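Local structure of novel antigen receptor (Ginglymostoma cirratum, 4Q97) at residues W47-T61 / D70-Q82. The protein forms the C1 constant domain of IgNAR, a heavy-chain antibody of the shark immune system. Sequence-based numbering, arbitrary orientation.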
ATOM      1  N   TRP A  47       3.992  -0.522 -14.582  1.00 33.75           N
ATOM      2  CA  TRP A  47       5.017   0.361 -14.053  1.00 33.34           C
ATOM      3  C   TRP A  47       5.962   0.817 -15.144  1.00 36.85           C
ATOM      4  O   TRP A  47       6.244   0.067 -16.082  1.00 34.75           O
ATOM      5  CB  TRP A  47       5.835  -0.377 -13.002  1.00 32.57           C
ATOM      6  CG  TRP A  47       5.119  -0.618 -11.727  1.00 30.68           C
ATOM      7  CD1 TRP A  47       4.352  -1.701 -11.411  1.00 31.22           C
ATOM      8  CD2 TRP A  47       5.111   0.234 -10.577  1.00 29.11           C
ATOM      9  NE1 TRP A  47       3.862  -1.575 -10.132  1.00 31.41           N
ATOM     10  CE2 TRP A  47       4.313  -0.396  -9.597  1.00 29.80           C
ATOM     11  CE3 TRP A  47       5.698   1.471 -10.279  1.00 28.20           C
ATOM     12  CZ2 TRP A  47       4.087   0.169  -8.332  1.00 27.11           C
ATOM     13  CZ3 TRP A  47       5.473   2.031  -9.019  1.00 28.08           C
ATOM     14  CH2 TRP A  47       4.674   1.377  -8.064  1.00 25.41           C
ATOM     15  N   GLN A  48       6.456   2.046 -15.001  1.00 42.14           N
ATOM     16  CA  GLN A  48       7.492   2.588 -15.879  1.00 50.19           C
ATOM     17  C   GLN A  48       8.612   3.249 -15.088  1.00 49.94           C
ATOM     18  O   GLN A  48       8.398   3.731 -13.974  1.00 47.29           O
ATOM     19  CB  GLN A  48       6.919   3.611 -16.863  1.00 54.14           C
ATOM     20  CG  GLN A  48       6.304   3.014 -18.116  1.00 62.06           C
ATOM     21  CD  GLN A  48       4.805   3.217 -18.194  1.00 69.09           C
ATOM     22  OE1 GLN A  48       4.279   3.561 -19.253  1.00 71.62           O
ATOM     23  NE2 GLN A  48       4.109   3.017 -17.076  1.00 67.00           N
ATOM     24  N   LYS A  49       9.804   3.246 -15.677  1.00 53.98           N
ATOM     25  CA  LYS A  49      10.930   4.037 -15.197  1.00 58.09           C
ATOM     26  C   LYS A  49      11.425   4.942 -16.326  1.00 60.64           C
ATOM     27  O   LYS A  49      11.693   4.465 -17.434  1.00 65.97           O
ATOM     28  CB  LYS A  49      12.067   3.129 -14.719  1.00 59.67           C
ATOM     29  CG  LYS A  49      13.285   3.881 -14.206  1.00 62.58           C
ATOM     30  CD  LYS A  49      14.515   2.992 -14.190  1.00 69.01           C
ATOM     31  CE  LYS A  49      15.782   3.829 -14.183  1.00 71.11           C
ATOM     32  NZ  LYS A  49      16.961   3.037 -14.626  1.00 67.93           N
ATOM     33  N   ASN A  50      11.539   6.240 -16.043  1.00 58.82           N
ATOM     34  CA  ASN A  50      12.057   7.223 -17.007  1.00 66.14           C
ATOM     35  C   ASN A  50      11.493   7.092 -18.421  1.00 63.46           C
ATOM     36  O   ASN A  50      12.255   7.017 -19.388  1.00 55.16           O
ATOM     37  CB  ASN A  50      13.594   7.179 -17.055  1.00 74.84           C
ATOM     38  CG  ASN A  50      14.239   8.232 -16.177  1.00 83.23           C
ATOM     39  OD1 ASN A  50      13.949   8.330 -14.988  1.00 86.08           O
ATOM     40  ND2 ASN A  50      15.133   9.023 -16.764  1.00 90.07           N
ATOM     41  N   THR A  51      10.162   7.072 -18.531  1.00 63.03           N
ATOM     42  CA  THR A  51       9.448   6.826 -19.798  1.00 67.42           C
ATOM     43  C   THR A  51       9.266   5.326 -20.051  1.00 74.02           C
ATOM     44  O   THR A  51       8.151   4.863 -20.301  1.00 74.65           O
ATOM     45  CB  THR A  51      10.145   7.471 -21.026  1.00 70.60           C
ATOM     46  OG1 THR A  51      10.442   8.847 -20.757  1.00 72.52           O
ATOM     47  CG2 THR A  51       9.274   7.374 -22.279  1.00 71.32           C
ATOM     48  N   LYS A  52      10.368   4.580 -19.974  1.00 77.71           N
ATOM     49  CA  LYS A  52      10.411   3.166 -20.360  1.00 78.64           C
ATOM     50  C   LYS A  52       9.824   2.230 -19.299  1.00 70.56           C
ATOM     51  O   LYS A  52       9.965   2.467 -18.100  1.00 64.80           O
ATOM     52  CB  LYS A  52      11.851   2.744 -20.692  1.00 82.90           C
ATOM     53  CG  LYS A  52      12.582   3.654 -21.674  1.00 86.99           C
ATOM     54  CD  LYS A  52      12.192   3.376 -23.120  1.00 92.50           C
ATOM     55  CE  LYS A  52      12.781   4.422 -24.055  1.00 96.10           C
ATOM     56  NZ  LYS A  52      12.392   4.188 -25.474  1.00 94.16           N
ATOM     57  N   THR A  53       9.188   1.156 -19.767  1.00 61.37           N
ATOM     58  CA  THR A  53       8.500   0.171 -18.923  1.00 58.52           C
ATOM     59  C   THR A  53       9.415  -0.494 -17.884  1.00 57.04           C
ATOM     60  O   THR A  53      10.642  -0.471 -18.013  1.00 55.29           O
ATOM     61  CB  THR A  53       7.849  -0.926 -19.799  1.00 60.36           C
ATOM     62  OG1 THR A  53       7.285  -0.332 -20.976  1.00 63.50           O
ATOM     63  CG2 THR A  53       6.752  -1.675 -19.041  1.00 60.23           C
ATOM     64  N   ILE A  54       8.799  -1.069 -16.851  1.00 55.08           N
ATOM     65  CA  ILE A  54       9.494  -1.911 -15.878  1.00 55.66           C
ATOM     66  C   ILE A  54       9.019  -3.355 -16.064  1.00 57.75           C
ATOM     67  O   ILE A  54       7.817  -3.624 -16.092  1.00 61.85           O
ATOM     68  CB  ILE A  54       9.269  -1.419 -14.428  1.00 51.47           C
ATOM     69  CG1 ILE A  54       9.823  -0.001 -14.263  1.00 52.67           C
ATOM     70  CG2 ILE A  54       9.929  -2.348 -13.419  1.00 44.79           C
ATOM     71  CD1 ILE A  54       9.439   0.670 -12.963  1.00 54.05           C
ATOM     72  N   THR A  55       9.978  -4.271 -16.197  1.00 56.40           N
ATOM     73  CA  THR A  55       9.706  -5.666 -16.559  1.00 51.85           C
ATOM     74  C   THR A  55       9.232  -6.527 -15.386  1.00 51.75           C
ATOM     75  O   THR A  55       8.241  -7.250 -15.504  1.00 52.54           O
ATOM     76  CB  THR A  55      10.942  -6.326 -17.207  1.00 52.01           C
ATOM     77  OG1 THR A  55      12.102  -6.057 -16.405  1.00 51.84           O
ATOM     78  CG2 THR A  55      11.174  -5.780 -18.609  1.00 51.30           C
ATOM     79  N   SER A  56       9.950  -6.457 -14.265  1.00 51.26           N
ATOM     80  CA  SER A  56       9.621  -7.239 -13.068  1.00 46.46           C
ATOM     81  C   SER A  56      10.002  -6.487 -11.790  1.00 43.44           C
ATOM     82  O   SER A  56      10.248  -5.279 -11.817  1.00 40.38           O
ATOM     83  CB  SER A  56      10.318  -8.605 -13.107  1.00 49.98           C
ATOM     84  OG  SER A  56      11.701  -8.479 -12.815  1.00 50.42           O
ATOM     85  N   GLY A  57      10.057  -7.212 -10.677  1.00 45.02           N
ATOM     86  CA  GLY A  57      10.350  -6.621  -9.375  1.00 42.97           C
ATOM     87  C   GLY A  57       9.100  -6.091  -8.694  1.00 45.06           C
ATOM     88  O   GLY A  57       9.187  -5.443  -7.645  1.00 42.32           O
ATOM     89  N   PHE A  58       7.935  -6.366  -9.281  1.00 47.63           N
ATOM     90  CA  PHE A  58       6.680  -5.877  -8.718  1.00 48.01           C
ATOM     91  C   PHE A  58       5.592  -6.927  -8.513  1.00 50.22           C
ATOM     92  O   PHE A  58       5.381  -7.808  -9.351  1.00 54.53           O
ATOM     93  CB  PHE A  58       6.148  -4.654  -9.485  1.00 48.66           C
ATOM     94  CG  PHE A  58       5.613  -4.958 -10.858  1.00 53.84           C
ATOM     95  CD1 PHE A  58       4.270  -5.275 -11.044  1.00 54.40           C
ATOM     96  CD2 PHE A  58       6.441  -4.879 -11.976  1.00 57.84           C
ATOM     97  CE1 PHE A  58       3.770  -5.537 -12.313  1.00 58.36           C
ATOM     98  CE2 PHE A  58       5.946  -5.139 -13.248  1.00 59.53           C
ATOM     99  CZ  PHE A  58       4.608  -5.467 -13.417  1.00 59.56           C
ATOM    100  N   ALA A  59       4.919  -6.813  -7.371  1.00 46.95           N
ATOM    101  CA  ALA A  59       3.756  -7.624  -7.053  1.00 44.11           C
ATOM    102  C   ALA A  59       2.554  -6.715  -6.849  1.00 41.23           C
ATOM    103  O   ALA A  59       2.684  -5.595  -6.346  1.00 38.56           O
ATOM    104  CB  ALA A  59       4.013  -8.455  -5.806  1.00 45.77           C
ATOM    105  N   THR A  60       1.388  -7.198  -7.257  1.00 37.84           N
ATOM    106  CA  THR A  60       0.140  -6.493  -7.024  1.00 34.98           C
ATOM    107  C   THR A  60      -0.709  -7.392  -6.140  1.00 35.79           C
ATOM    108  O   THR A  60      -0.862  -8.582  -6.433  1.00 37.31           O
ATOM    109  CB  THR A  60      -0.581  -6.165  -8.352  1.00 35.75           C
ATOM    110  OG1 THR A  60       0.282  -5.377  -9.186  1.00 35.27           O
ATOM    111  CG2 THR A  60      -1.874  -5.387  -8.103  1.00 34.14           C
ATOM    112  N   THR A  61      -1.231  -6.831  -5.049  1.00 33.19           N
ATOM    113  CA  THR A  61      -2.076  -7.581  -4.123  1.00 31.85           C
ATOM    114  C   THR A  61      -3.415  -7.910  -4.780  1.00 34.85           C
ATOM    115  O   THR A  61      -3.809  -7.265  -5.758  1.00 35.63           O
ATOM    116  CB  THR A  61      -2.331  -6.815  -2.797  1.00 30.02           C
ATOM    117  OG1 THR A  61      -3.188  -5.689  -3.031  1.00 27.13           O
ATOM    118  CG2 THR A  61      -1.016  -6.341  -2.159  1.00 28.26           C
ATOM    119  N   ASP A  70     -16.584  -0.993  -2.725  1.00 37.87           N
ATOM    120  CA  ASP A  70     -15.464  -0.516  -3.501  1.00 36.18           C
ATOM    121  C   ASP A  70     -14.396  -1.577  -3.503  1.00 37.30           C
ATOM    122  O   ASP A  70     -14.415  -2.498  -2.679  1.00 39.91           O
ATOM    123  CB  ASP A  70     -14.862   0.702  -2.813  1.00 33.96           C
ATOM    124  CG  ASP A  70     -15.150   1.971  -3.528  1.00 32.42           C
ATOM    125  OD1 ASP A  70     -15.484   1.909  -4.730  1.00 34.71           O
ATOM    126  OD2 ASP A  70     -15.018   3.034  -2.892  1.00 33.39           O
ATOM    127  N   PHE A  71     -13.444  -1.424  -4.413  1.00 32.47           N
ATOM    128  CA  PHE A  71     -12.255  -2.239  -4.393  1.00 31.94           C
ATOM    129  C   PHE A  71     -11.027  -1.366  -4.209  1.00 31.88           C
ATOM    130  O   PHE A  71     -10.907  -0.300  -4.818  1.00 31.26           O
ATOM    131  CB  PHE A  71     -12.141  -3.068  -5.671  1.00 33.97           C
ATOM    132  CG  PHE A  71     -13.212  -4.114  -5.815  1.00 35.25           C
ATOM    133  CD1 PHE A  71     -13.080  -5.356  -5.200  1.00 34.87           C
ATOM    134  CD2 PHE A  71     -14.351  -3.859  -6.573  1.00 35.65           C
ATOM    135  CE1 PHE A  71     -14.063  -6.321  -5.336  1.00 35.59           C
ATOM    136  CE2 PHE A  71     -15.337  -4.821  -6.716  1.00 36.93           C
ATOM    137  CZ  PHE A  71     -15.194  -6.055  -6.093  1.00 37.66           C
ATOM    138  N   SER A  72     -10.135  -1.820  -3.338  1.00 31.30           N
ATOM    139  CA  SER A  72      -8.806  -1.248  -3.219  1.00 28.23           C
ATOM    140  C   SER A  72      -7.787  -2.353  -3.413  1.00 28.01           C
ATOM    141  O   SER A  72      -8.017  -3.499  -3.019  1.00 28.76           O
ATOM    142  CB  SER A  72      -8.607  -0.607  -1.849  1.00 27.57           C
ATOM    143  OG  SER A  72      -9.480   0.491  -1.656  1.00 28.53           O
ATOM    144  N   CYS A  73      -6.670  -2.016  -4.041  1.00 25.14           N
ATOM    145  CA  CYS A  73      -5.539  -2.926  -4.090  1.00 24.88           C
ATOM    146  C   CYS A  73      -4.268  -2.108  -4.118  1.00 23.73           C
ATOM    147  O   CYS A  73      -4.312  -0.893  -4.323  1.00 22.99           O
ATOM    148  CB  CYS A  73      -5.631  -3.880  -5.287  1.00 26.74           C
ATOM    149  SG  CYS A  73      -5.157  -3.188  -6.882  1.00 27.90           S
ATOM    150  N   ALA A  74      -3.140  -2.770  -3.888  1.00 24.11           N
ATOM    151  CA  ALA A  74      -1.848  -2.101  -3.928  1.00 24.17           C
ATOM    152  C   ALA A  74      -0.916  -2.844  -4.872  1.00 26.03           C
ATOM    153  O   ALA A  74      -0.898  -4.081  -4.899  1.00 27.64           O
ATOM    154  CB  ALA A  74      -1.249  -2.014  -2.533  1.00 21.38           C
ATOM    155  N   SER A  75      -0.164  -2.084  -5.663  1.00 25.79           N
ATOM    156  CA  SER A  75       0.901  -2.650  -6.479  1.00 26.42           C
ATOM    157  C   SER A  75       2.246  -2.259  -5.880  1.00 28.11           C
ATOM    158  O   SER A  75       2.544  -1.071  -5.715  1.00 33.32           O
ATOM    159  CB  SER A  75       0.797  -2.193  -7.933  1.00 26.36           C
ATOM    160  OG  SER A  75       1.712  -2.914  -8.742  1.00 26.51           O
ATOM    161  N   LEU A  76       3.050  -3.269  -5.563  1.00 28.24           N
ATOM    162  CA  LEU A  76       4.281  -3.084  -4.804  1.00 28.93           C
ATOM    163  C   LEU A  76       5.537  -3.290  -5.641  1.00 30.35           C
ATOM    164  O   LEU A  76       5.763  -4.378  -6.172  1.00 30.34           O
ATOM    165  CB  LEU A  76       4.297  -4.047  -3.618  1.00 29.08           C
ATOM    166  CG  LEU A  76       3.390  -3.673  -2.454  1.00 31.16           C
ATOM    167  CD1 LEU A  76       3.037  -4.891  -1.613  1.00 28.34           C
ATOM    168  CD2 LEU A  76       4.083  -2.608  -1.624  1.00 33.70           C
ATOM    169  N   LEU A  77       6.350  -2.242  -5.743  1.00 29.84           N
ATOM    170  CA  LEU A  77       7.611  -2.315  -6.463  1.00 32.04           C
ATOM    171  C   LEU A  77       8.789  -2.014  -5.543  1.00 34.64           C
ATOM    172  O   LEU A  77       8.810  -0.985  -4.854  1.00 33.99           O
ATOM    173  CB  LEU A  77       7.612  -1.371  -7.670  1.00 31.21           C
ATOM    174  CG  LEU A  77       8.929  -1.172  -8.439  1.00 32.16           C
ATOM    175  CD1 LEU A  77       9.304  -2.400  -9.258  1.00 34.45           C
ATOM    176  CD2 LEU A  77       8.852   0.052  -9.336  1.00 33.27           C
ATOM    177  N   LYS A  78       9.755  -2.931  -5.528  1.00 37.66           N
ATOM    178  CA  LYS A  78      11.036  -2.690  -4.874  1.00 39.28           C
ATOM    179  C   LYS A  78      11.980  -2.163  -5.934  1.00 37.83           C
ATOM    180  O   LYS A  78      12.244  -2.846  -6.931  1.00 42.67           O
ATOM    181  CB  LYS A  78      11.621  -3.976  -4.287  1.00 40.76           C
ATOM    182  CG  LYS A  78      10.609  -4.978  -3.763  1.00 43.30           C
ATOM    183  CD  LYS A  78      11.320  -6.232  -3.287  1.00 45.23           C
ATOM    184  CE  LYS A  78      10.547  -7.492  -3.651  1.00 47.80           C
ATOM    185  NZ  LYS A  78      11.452  -8.678  -3.724  1.00 43.77           N
ATOM    186  N   VAL A  79      12.474  -0.946  -5.737  1.00 34.89           N
ATOM    187  CA  VAL A  79      13.466  -0.387  -6.648  1.00 37.77           C
ATOM    188  C   VAL A  79      14.836  -0.282  -5.974  1.00 36.82           C
ATOM    189  O   VAL A  79      14.943   0.221  -4.856  1.00 38.03           O
ATOM    190  CB  VAL A  79      12.998   0.944  -7.312  1.00 41.70           C
ATOM    191  CG1 VAL A  79      11.654   1.397  -6.761  1.00 43.08           C
ATOM    192  CG2 VAL A  79      14.037   2.051  -7.190  1.00 45.32           C
ATOM    193  N   PRO A  80      15.881  -0.807  -6.638  1.00 38.63           N
ATOM    194  CA  PRO A  80      17.268  -0.614  -6.234  1.00 39.56           C
ATOM    195  C   PRO A  80      17.542   0.813  -5.739  1.00 40.35           C
ATOM    196  O   PRO A  80      17.193   1.780  -6.418  1.00 42.07           O
ATOM    197  CB  PRO A  80      18.041  -0.892  -7.530  1.00 39.04           C
ATOM    198  CG  PRO A  80      17.132  -1.746  -8.371  1.00 38.56           C
ATOM    199  CD  PRO A  80      15.781  -1.812  -7.712  1.00 38.80           C
ATOM    200  N   LEU A  81      18.147   0.929  -4.558  1.00 41.12           N
ATOM    201  CA  LEU A  81      18.456   2.230  -3.952  1.00 43.75           C
ATOM    202  C   LEU A  81      19.362   3.026  -4.884  1.00 47.57           C
ATOM    203  O   LEU A  81      19.232   4.245  -5.009  1.00 48.15           O
ATOM    204  CB  LEU A  81      19.145   2.037  -2.597  1.00 43.63           C
ATOM    205  CG  LEU A  81      18.762   2.913  -1.396  1.00 45.77           C
ATOM    206  CD1 LEU A  81      19.783   2.736  -0.279  1.00 46.79           C
ATOM    207  CD2 LEU A  81      18.625   4.389  -1.742  1.00 47.39           C
ATOM    208  N   GLN A  82      20.283   2.310  -5.525  1.00 50.45           N
ATOM    209  CA  GLN A  82      21.097   2.819  -6.621  1.00 54.95           C
ATOM    210  C   GLN A  82      20.235   3.573  -7.630  1.00 58.68           C
ATOM    211  O   GLN A  82      20.491   4.741  -7.944  1.00 61.58           O
ATOM    212  CB  GLN A  82      21.766   1.636  -7.323  1.00 58.08           C
ATOM    213  CG  GLN A  82      23.096   1.944  -7.980  1.00 62.70           C
ATOM    214  CD  GLN A  82      24.203   2.223  -6.982  1.00 64.92           C
ATOM    215  OE1 GLN A  82      24.139   1.815  -5.819  1.00 56.94           O
ATOM    216  NE2 GLN A  82      25.232   2.922  -7.436  1.00 74.92           N
TER
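The hydroxyl of Ser-75 is gripped from two directions. Trp-47 NE1 donates to Ser-75 OG at 2.9 Å, the oxygen lying close to the indole plane, while Thr-60 OG1 shares a second hydrogen bond with the same oxygen, also 2.9 Å long. Ser-75 turns its OG opposite the backbone N (chi1 -171°), which puts it between these two partners. Leu-77 lies against one face of that indole: its CB stands over the six-membered ring, 3.9 Å from the centroid and only 9° off the normal, a CH-pi contact. The bond at the edge and the side chain over the face together help to set how the buried indole is turned. The two methyls of Leu-77 part from there, CD2 meeting the tip of Ile-54 at CD1 (3.7 Å) and CD1 resting on Gly-57 O. The indole, Leu-77 and Ser-75 lie between the two sheets of an immunoglobulin C1-set sandwich. Trp-47 comes from strand 44-49 in one sheet, crosses the interior to touch Cys-33 of the intersheet disulfide Cys-33–Cys-92, and packs on strand 71-80 of the other sheet; segment 50-57 carries the chain across to strand 58-65, the antiparallel neighbour of 71-80. Phe-58 sends its ring away from strand 71-80 and offers one face to Trp-47 CD1. Along the two strands Ala-59 and Leu-76 form a hydrogen-bonded pair, with Ala-59 N to Leu-76 O at 2.8 Å, flanked by the non-hydrogen-bonded pairs Phe-58/Leu-77 and Thr-60/Ser-75. At the next step Thr-61 N binds Ala-74 O, but Ala-74 N turns to the side-chain hydroxyl, Thr-61 OG1, at 3.0 Å and an almost straight 173°. On the side of the sheet turned from the indole, Leu-76 packs on Leu-34 of the second subunit, and Lys-78 NZ hydrogen-bonds Ser-67 OG of that subunit.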